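Local structure of fatty acid/retinol binding protein protein 7, isoform A, confirmed BY transcript evidence (Caenorhabditis elegans, 2W9Y) at residues A[26-39]-A[51-65]. The protein probably binds fatty acids such as oleic acid, and retinoids, as a small helical lipid-carrying protein. Numbering follows the deposited sequence.
Sequences SITADEKPVLHEVF and MIDEVSKKHPELGKR
Val55 sits as a knob in the hole formed by Val34, Leu35, Val38 and Phe39, where helix 51-58 crosses helix 32-39 at 133° in the all-helical fold of this nematode lipid-binding family. This is the tight part. Val55 CG2 meets Leu35 CD2 at 3.9 Å, while Leu62 CD2, from the start of the next helix, closes on the same Leu35 methyl and on Val34 CB. Met51 bends at chi2 and brings SD to 3.9 Å from Phe39 CD1, an oblique Met-aromatic contact; helix 82-104 also packs on Phe39. Glu54 OE1 is buried against Val38 without a polar partner.

The outer side is looser. Lys58 rests CD against Val38 CG2, but its NZ makes just a weak salt bridge, 3.2 Å, to Glu37 OE2, between two exposed side chains.

At the other end, polar bonds take over. His59 N-caps helix 60-75, ND1 accepting from Leu62 N at 2.9 Å, and with CG anti to the backbone N (chi1 -162°) its ring reaches across to Glu31. A water in the ring plane joins His59 NE2 to Glu31 OE2. Replacing His59 by an alanine is likely to leave Leu62 N without its cap and that water without one of its mates. Glu31 OE2 and Arg65 NH2 form a salt bridge, modelled too short for its length to be trusted, with the carboxylate and guanidinium planes 43° apart, and Ser26 OG takes a further bond from Arg65 NH1 at the guanidinium edge. Glu31 OE1 is gripped from opposite faces of its carboxylate: by Thr28 N at 2.9 Å and by Arg65 NH1 at 3.0 Å.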
ATOM      1  N   SER A  26      -1.240  -8.529  10.492  1.00 19.02           N
ATOM      2  CA  SER A  26      -0.272  -9.026  11.428  1.00 17.81           C
ATOM      3  C   SER A  26      -0.110  -8.085  12.615  1.00 17.81           C
ATOM      4  O   SER A  26       0.401  -8.530  13.647  1.00 18.44           O
ATOM      5  CB  SER A  26       1.087  -9.263  10.750  1.00 17.57           C
ATOM      6  OG  SER A  26       1.885  -8.072  10.694  1.00 15.62           O
ATOM      7  N   ILE A  27      -0.487  -6.799  12.486  1.00 16.55           N
ATOM      8  CA  ILE A  27      -0.197  -5.784  13.496  1.00 15.33           C
ATOM      9  C   ILE A  27      -0.942  -6.143  14.775  1.00 15.16           C
ATOM     10  O   ILE A  27      -2.168  -6.250  14.762  1.00 14.89           O
ATOM     11  CB  ILE A  27      -0.723  -4.372  13.063  1.00 14.80           C
ATOM     12  CG1 ILE A  27      -0.048  -3.877  11.781  1.00 15.74           C
ATOM     13  CG2 ILE A  27      -0.495  -3.313  14.144  1.00 16.50           C
ATOM     14  CD1 ILE A  27       1.445  -4.134  11.754  1.00 16.41           C
ATOM     15  N   THR A  28      -0.203  -6.304  15.870  1.00 14.32           N
ATOM     16  CA  THR A  28      -0.789  -6.612  17.184  1.00 15.39           C
ATOM     17  C   THR A  28      -1.233  -5.335  17.877  1.00 15.02           C
ATOM     18  O   THR A  28      -0.935  -4.212  17.425  1.00 14.77           O
ATOM     19  CB  THR A  28       0.266  -7.289  18.094  1.00 15.45           C
ATOM     20  OG1 THR A  28       1.379  -6.398  18.242  1.00 16.88           O
ATOM     21  CG2 THR A  28       0.769  -8.618  17.546  1.00 16.23           C
ATOM     22  N   ALA A  29      -1.896  -5.478  19.028  1.00 14.56           N
ATOM     23  CA  ALA A  29      -2.452  -4.309  19.670  1.00 15.24           C
ATOM     24  C   ALA A  29      -1.315  -3.443  20.176  1.00 14.46           C
ATOM     25  O   ALA A  29      -1.460  -2.190  20.223  1.00 15.19           O
ATOM     26  CB  ALA A  29      -3.371  -4.710  20.856  1.00 16.85           C
ATOM     27  N   ASP A  30      -0.202  -4.069  20.568  1.00 12.38           N
ATOM     28  CA  ASP A  30       0.928  -3.225  21.062  1.00 13.97           C
ATOM     29  C   ASP A  30       1.791  -2.631  19.925  1.00 13.31           C
ATOM     30  O   ASP A  30       2.491  -1.618  20.139  1.00 12.68           O
ATOM     31  CB  ASP A  30       1.827  -3.965  22.051  1.00 14.24           C
ATOM     32  CG  ASP A  30       2.563  -5.106  21.416  1.00 18.40           C
ATOM     33  OD1 ASP A  30       1.900  -6.050  20.995  1.00 21.29           O
ATOM     34  OD2 ASP A  30       3.812  -5.061  21.295  1.00 23.25           O
ATOM     35  N   GLU A  31       1.684  -3.219  18.727  1.00 12.38           N
ATOM     36  CA  GLU A  31       2.398  -2.702  17.531  1.00 12.82           C
ATOM     37  C   GLU A  31       1.774  -1.473  16.870  1.00 13.62           C
ATOM     38  O   GLU A  31       2.487  -0.569  16.398  1.00 11.27           O
ATOM     39  CB  GLU A  31       2.548  -3.806  16.510  1.00 13.53           C
ATOM     40  CG  GLU A  31       3.648  -4.840  16.929  1.00 16.37           C
ATOM     41  CD  GLU A  31       3.558  -6.099  16.109  1.00 18.42           C
ATOM     42  OE1 GLU A  31       2.654  -6.215  15.250  1.00 17.51           O
ATOM     43  OE2 GLU A  31       4.394  -7.008  16.279  1.00 19.92           O
ATOM     44  N   LYS A  32       0.440  -1.431  16.844  1.00 14.03           N
ATOM     45  CA  LYS A  32      -0.231  -0.322  16.204  1.00 15.27           C
ATOM     46  C   LYS A  32       0.219   1.047  16.757  1.00 14.22           C
ATOM     47  O   LYS A  32       0.471   1.964  15.993  1.00 14.60           O
ATOM     48  CB  LYS A  32      -1.752  -0.494  16.258  1.00 15.30           C
ATOM     49  CG  LYS A  32      -2.447   0.548  15.432  1.00 16.68           C
ATOM     50  CD  LYS A  32      -3.949   0.356  15.419  1.00 18.78           C
ATOM     51  CE  LYS A  32      -4.656   1.522  14.761  1.00 15.04           C
ATOM     52  NZ  LYS A  32      -6.127   1.394  15.016  1.00 13.97           N
ATOM     53  N   PRO A  33       0.330   1.188  18.095  1.00 14.02           N
ATOM     54  CA  PRO A  33       0.698   2.509  18.596  1.00 14.21           C
ATOM     55  C   PRO A  33       2.125   2.903  18.185  1.00 13.57           C
ATOM     56  O   PRO A  33       2.429   4.088  18.151  1.00 12.83           O
ATOM     57  CB  PRO A  33       0.617   2.374  20.130  1.00 15.03           C
ATOM     58  CG  PRO A  33      -0.238   1.227  20.378  1.00 16.16           C
ATOM     59  CD  PRO A  33      -0.219   0.302  19.137  1.00 14.34           C
ATOM     60  N   VAL A  34       2.989   1.917  17.928  1.00 13.42           N
ATOM     61  CA  VAL A  34       4.340   2.223  17.387  1.00 14.08           C
ATOM     62  C   VAL A  34       4.175   2.873  16.012  1.00 13.20           C
ATOM     63  O   VAL A  34       4.751   3.918  15.737  1.00 12.68           O
ATOM     64  CB  VAL A  34       5.241   0.972  17.247  1.00 14.42           C
ATOM     65  CG1 VAL A  34       6.614   1.324  16.559  1.00 14.69           C
ATOM     66  CG2 VAL A  34       5.469   0.288  18.597  1.00 14.36           C
ATOM     67  N   LEU A  35       3.336   2.306  15.151  1.00 12.85           N
ATOM     68  CA  LEU A  35       3.152   2.914  13.819  1.00 13.08           C
ATOM     69  C   LEU A  35       2.509   4.286  13.937  1.00 13.32           C
ATOM     70  O   LEU A  35       2.880   5.215  13.248  1.00 14.10           O
ATOM     71  CB  LEU A  35       2.222   2.013  12.956  1.00 12.24           C
ATOM     72  CG  LEU A  35       2.878   0.632  12.697  1.00 13.44           C
ATOM     73  CD1 LEU A  35       1.953  -0.291  11.913  1.00 13.29           C
ATOM     74  CD2 LEU A  35       4.282   0.834  11.969  1.00 12.63           C
ATOM     75  N   HIS A  36       1.517   4.397  14.808  1.00 13.45           N
ATOM     76  CA  HIS A  36       0.858   5.671  15.064  1.00 14.76           C
ATOM     77  C   HIS A  36       1.876   6.721  15.447  1.00 16.08           C
ATOM     78  O   HIS A  36       1.922   7.780  14.832  1.00 16.25           O
ATOM     79  CB  HIS A  36      -0.169   5.490  16.237  1.00 15.68           C
ATOM     80  CG  HIS A  36      -1.150   6.612  16.378  1.00 18.14           C
ATOM     81  ND1 HIS A  36      -0.830   7.816  16.960  1.00 22.01           N
ATOM     82  CD2 HIS A  36      -2.458   6.686  16.063  1.00 19.30           C
ATOM     83  CE1 HIS A  36      -1.881   8.611  16.952  1.00 19.87           C
ATOM     84  NE2 HIS A  36      -2.894   7.943  16.429  1.00 22.51           N
ATOM     85  N   GLU A  37       2.662   6.476  16.493  1.00 15.81           N
ATOM     86  CA  GLU A  37       3.663   7.476  16.917  1.00 17.95           C
ATOM     87  C   GLU A  37       4.597   7.910  15.748  1.00 17.19           C
ATOM     88  O   GLU A  37       4.917   9.111  15.552  1.00 17.80           O
ATOM     89  CB  GLU A  37       4.443   6.895  18.112  1.00 18.30           C
ATOM     90  CG  GLU A  37       5.351   7.813  18.938  1.00 23.26           C
ATOM     91  CD  GLU A  37       6.228   7.015  19.941  1.00 29.88           C
ATOM     92  OE1 GLU A  37       5.910   5.826  20.225  1.00 29.26           O
ATOM     93  OE2 GLU A  37       7.232   7.579  20.463  1.00 34.92           O
ATOM     94  N   VAL A  38       5.033   6.969  14.949  1.00 17.32           N
ATOM     95  CA  VAL A  38       6.010   7.312  13.917  1.00 18.58           C
ATOM     96  C   VAL A  38       5.357   8.023  12.781  1.00 19.61           C
ATOM     97  O   VAL A  38       5.897   9.048  12.330  1.00 20.44           O
ATOM     98  CB  VAL A  38       6.741   6.078  13.343  1.00 18.69           C
ATOM     99  CG1 VAL A  38       7.586   6.495  12.117  1.00 19.10           C
ATOM    100  CG2 VAL A  38       7.621   5.502  14.397  1.00 20.04           C
ATOM    101  N   PHE A  39       4.202   7.526  12.312  1.00 21.20           N
ATOM    102  CA  PHE A  39       3.538   8.089  11.112  1.00 23.74           C
ATOM    103  C   PHE A  39       2.994   9.484  11.432  1.00 25.94           C
ATOM    104  O   PHE A  39       2.901  10.325  10.559  1.00 26.10           O
ATOM    105  CB  PHE A  39       2.368   7.233  10.577  1.00 23.04           C
ATOM    106  CG  PHE A  39       2.752   5.869  10.055  1.00 24.09           C
ATOM    107  CD1 PHE A  39       4.095   5.488   9.876  1.00 26.62           C
ATOM    108  CD2 PHE A  39       1.750   4.951   9.731  1.00 24.87           C
ATOM    109  CE1 PHE A  39       4.421   4.196   9.414  1.00 25.66           C
ATOM    110  CE2 PHE A  39       2.048   3.689   9.265  1.00 25.48           C
ATOM    111  CZ  PHE A  39       3.399   3.299   9.085  1.00 25.40           C
ATOM    112  N   MET A  51      10.172   5.387   6.538  1.00 37.80           N
ATOM    113  CA  MET A  51       9.475   5.055   7.760  1.00 35.99           C
ATOM    114  C   MET A  51      10.218   3.902   8.431  1.00 33.15           C
ATOM    115  O   MET A  51      10.229   3.784   9.653  1.00 32.33           O
ATOM    116  CB  MET A  51       8.024   4.676   7.455  1.00 37.38           C
ATOM    117  CG  MET A  51       7.204   5.752   6.751  1.00 41.12           C
ATOM    118  SD  MET A  51       6.920   7.232   7.774  1.00 47.15           S
ATOM    119  CE  MET A  51       5.924   8.270   6.678  1.00 47.87           C
ATOM    120  N   ILE A  52      10.854   3.058   7.617  1.00 29.92           N
ATOM    121  CA  ILE A  52      11.471   1.832   8.107  1.00 27.00           C
ATOM    122  C   ILE A  52      12.520   2.069   9.199  1.00 25.61           C
ATOM    123  O   ILE A  52      12.522   1.412  10.227  1.00 22.40           O
ATOM    124  CB  ILE A  52      12.098   1.075   6.970  1.00 27.37           C
ATOM    125  CG1 ILE A  52      11.001   0.412   6.146  1.00 27.37           C
ATOM    126  CG2 ILE A  52      13.079   0.024   7.506  1.00 27.06           C
ATOM    127  CD1 ILE A  52      11.527  -0.174   4.879  1.00 28.38           C
ATOM    128  N   ASP A  53      13.397   3.042   8.966  1.00 24.40           N
ATOM    129  CA  ASP A  53      14.397   3.417   9.938  1.00 25.21           C
ATOM    130  C   ASP A  53      13.765   3.835  11.261  1.00 24.09           C
ATOM    131  O   ASP A  53      14.095   3.303  12.307  1.00 23.93           O
ATOM    132  CB  ASP A  53      15.184   4.550   9.339  1.00 25.98           C
ATOM    133  CG  ASP A  53      15.172   4.490   7.812  1.00 30.99           C
ATOM    134  OD1 ASP A  53      16.261   4.293   7.247  1.00 36.31           O
ATOM    135  OD2 ASP A  53      14.085   4.604   7.159  1.00 33.72           O
ATOM    136  N   GLU A  54      12.831   4.766  11.227  1.00 23.52           N
ATOM    137  CA  GLU A  54      12.189   5.226  12.448  1.00 23.08           C
ATOM    138  C   GLU A  54      11.380   4.141  13.186  1.00 21.38           C
ATOM    139  O   GLU A  54      11.448   4.013  14.434  1.00 21.01           O
ATOM    140  CB  GLU A  54      11.261   6.387  12.109  1.00 24.85           C
ATOM    141  CG  GLU A  54      12.008   7.657  11.702  1.00 28.59           C
ATOM    142  CD  GLU A  54      11.081   8.659  11.022  1.00 34.52           C
ATOM    143  OE1 GLU A  54       9.855   8.581  11.263  1.00 36.64           O
ATOM    144  OE2 GLU A  54      11.563   9.522  10.248  1.00 36.90           O
ATOM    145  N   VAL A  55      10.611   3.363  12.434  1.00 18.34           N
ATOM    146  CA  VAL A  55       9.888   2.285  13.055  1.00 16.13           C
ATOM    147  C   VAL A  55      10.822   1.278  13.709  1.00 16.29           C
ATOM    148  O   VAL A  55      10.543   0.789  14.824  1.00 15.46           O
ATOM    149  CB  VAL A  55       8.966   1.519  12.029  1.00 14.78           C
ATOM    150  CG1 VAL A  55       8.348   0.275  12.675  1.00 14.86           C
ATOM    151  CG2 VAL A  55       7.849   2.426  11.393  1.00 16.23           C
ATOM    152  N   SER A  56      11.931   0.949  13.040  0.50 15.92           N
ATOM    153  CA  SER A  56      12.754  -0.185  13.497  0.50 16.16           C
ATOM    154  C   SER A  56      13.526   0.220  14.754  0.50 16.71           C
ATOM    155  O   SER A  56      13.815  -0.605  15.608  0.50 17.15           O
ATOM    156  CB  SER A  56      13.711  -0.651  12.395  0.50 15.64           C
ATOM    157  OG  SER A  56      13.041  -0.821  11.153  0.50 12.85           O
ATOM    158  N   LYS A  57      13.826   1.507  14.848  1.00 17.05           N
ATOM    159  CA  LYS A  57      14.433   2.123  16.035  0.50 18.74           C
ATOM    160  C   LYS A  57      13.584   1.808  17.273  1.00 19.04           C
ATOM    161  O   LYS A  57      14.093   1.551  18.362  1.00 19.18           O
ATOM    162  CB  LYS A  57      14.497   3.646  15.827  0.50 18.56           C
ATOM    163  CG  LYS A  57      14.594   4.509  17.106  0.50 20.77           C
ATOM    164  CD  LYS A  57      15.270   5.876  16.825  0.50 22.09           C
ATOM    165  CE  LYS A  57      15.690   6.602  18.116  0.50 21.57           C
ATOM    166  NZ  LYS A  57      16.908   7.459  17.931  0.50 19.66           N
ATOM    167  N   LYS A  58      12.269   1.843  17.076  1.00 18.69           N
ATOM    168  CA  LYS A  58      11.326   1.617  18.156  1.00 18.72           C
ATOM    169  C   LYS A  58      10.935   0.159  18.376  1.00 17.69           C
ATOM    170  O   LYS A  58      10.673  -0.218  19.496  1.00 19.06           O
ATOM    171  CB  LYS A  58      10.104   2.480  17.926  1.00 18.91           C
ATOM    172  CG  LYS A  58      10.345   3.924  18.340  1.00 21.40           C
ATOM    173  CD  LYS A  58       9.494   4.878  17.568  1.00 26.33           C
ATOM    174  CE  LYS A  58       9.096   6.120  18.417  1.00 30.10           C
ATOM    175  NZ  LYS A  58      10.033   6.459  19.556  1.00 31.84           N
ATOM    176  N   HIS A  59      10.955  -0.644  17.318  1.00 16.58           N
ATOM    177  CA  HIS A  59      10.464  -2.012  17.290  1.00 14.83           C
ATOM    178  C   HIS A  59      11.093  -2.733  16.063  1.00 14.66           C
ATOM    179  O   HIS A  59      10.573  -2.638  14.923  1.00 13.89           O
ATOM    180  CB  HIS A  59       8.952  -1.998  17.122  1.00 14.06           C
ATOM    181  CG  HIS A  59       8.312  -3.295  17.493  1.00 13.63           C
ATOM    182  ND1 HIS A  59       8.552  -4.467  16.807  1.00 14.14           N
ATOM    183  CD2 HIS A  59       7.471  -3.613  18.503  1.00 12.49           C
ATOM    184  CE1 HIS A  59       7.868  -5.455  17.361  1.00 15.68           C
ATOM    185  NE2 HIS A  59       7.191  -4.962  18.389  1.00 14.62           N
ATOM    186  N   PRO A  60      12.221  -3.417  16.278  1.00 13.75           N
ATOM    187  CA  PRO A  60      12.993  -4.003  15.186  1.00 13.41           C
ATOM    188  C   PRO A  60      12.152  -4.901  14.356  1.00 13.46           C
ATOM    189  O   PRO A  60      12.215  -4.820  13.121  1.00 13.20           O
ATOM    190  CB  PRO A  60      14.059  -4.804  15.919  1.00 12.96           C
ATOM    191  CG  PRO A  60      14.402  -3.855  17.048  1.00 13.27           C
ATOM    192  CD  PRO A  60      13.054  -3.257  17.496  1.00 13.85           C
ATOM    193  N   GLU A  61      11.376  -5.763  15.009  1.00 12.62           N
ATOM    194  CA  GLU A  61      10.630  -6.785  14.282  1.00 14.65           C
ATOM    195  C   GLU A  61       9.533  -6.214  13.440  1.00 14.10           C
ATOM    196  O   GLU A  61       9.287  -6.687  12.337  1.00 14.19           O
ATOM    197  CB  GLU A  61      10.000  -7.770  15.284  1.00 16.50           C
ATOM    198  CG  GLU A  61      11.034  -8.618  15.969  1.00 21.80           C
ATOM    199  CD  GLU A  61      11.465  -9.703  15.054  1.00 26.66           C
ATOM    200  OE1 GLU A  61      10.826  -9.776  13.963  1.00 31.26           O
ATOM    201  OE2 GLU A  61      12.389 -10.473  15.403  1.00 26.22           O
ATOM    202  N   LEU A  62       8.842  -5.207  13.974  1.00 12.97           N
ATOM    203  CA  LEU A  62       7.898  -4.483  13.177  1.00 14.04           C
ATOM    204  C   LEU A  62       8.555  -3.857  11.936  1.00 13.41           C
ATOM    205  O   LEU A  62       7.978  -3.906  10.826  1.00 13.79           O
ATOM    206  CB  LEU A  62       7.221  -3.389  14.040  1.00 13.56           C
ATOM    207  CG  LEU A  62       5.979  -2.730  13.505  1.00 14.41           C
ATOM    208  CD1 LEU A  62       4.980  -3.831  13.089  1.00 12.21           C
ATOM    209  CD2 LEU A  62       5.406  -1.731  14.553  1.00  9.80           C
ATOM    210  N   GLY A  63       9.725  -3.234  12.112  1.00 12.82           N
ATOM    211  CA  GLY A  63      10.423  -2.593  10.983  1.00 12.56           C
ATOM    212  C   GLY A  63      10.887  -3.604   9.926  1.00 12.16           C
ATOM    213  O   GLY A  63      10.863  -3.339   8.716  1.00 11.91           O
ATOM    214  N   LYS A  64      11.321  -4.755  10.390  1.00 10.90           N
ATOM    215  CA  LYS A  64      11.662  -5.870   9.479  1.00 11.82           C
ATOM    216  C   LYS A  64      10.438  -6.240   8.603  1.00 11.70           C
ATOM    217  O   LYS A  64      10.550  -6.401   7.364  1.00 10.86           O
ATOM    218  CB  LYS A  64      12.160  -7.113  10.270  1.00 11.48           C
ATOM    219  CG  LYS A  64      12.264  -8.360   9.425  1.00 13.44           C
ATOM    220  CD  LYS A  64      12.503  -9.658  10.212  1.00 18.03           C
ATOM    221  CE  LYS A  64      11.171 -10.279  10.679  1.00 23.71           C
ATOM    222  NZ  LYS A  64      10.586 -11.017   9.502  1.00 29.14           N
ATOM    223  N   ARG A  65       9.285  -6.410   9.256  1.00 11.17           N
ATOM    224  CA  ARG A  65       8.045  -6.728   8.509  1.00 11.08           C
ATOM    225  C   ARG A  65       7.626  -5.602   7.516  1.00 12.13           C
ATOM    226  O   ARG A  65       7.239  -5.884   6.352  1.00 11.07           O
ATOM    227  CB  ARG A  65       6.902  -7.089   9.479  1.00 11.40           C
ATOM    228  CG  ARG A  65       6.951  -8.484  10.133  1.00 14.11           C
ATOM    229  CD  ARG A  65       5.558  -8.655  10.826  1.00 18.34           C
ATOM    230  NE  ARG A  65       5.784  -8.340  12.190  1.00 23.08           N
ATOM    231  CZ  ARG A  65       4.933  -7.831  13.053  1.00 23.37           C
ATOM    232  NH1 ARG A  65       3.679  -7.485  12.745  1.00 20.58           N
ATOM    233  NH2 ARG A  65       5.397  -7.680  14.274  1.00 27.79           N
TER
HETATM  234  O   HOH W   1       5.473  -7.610  18.578  1.00 26.09           O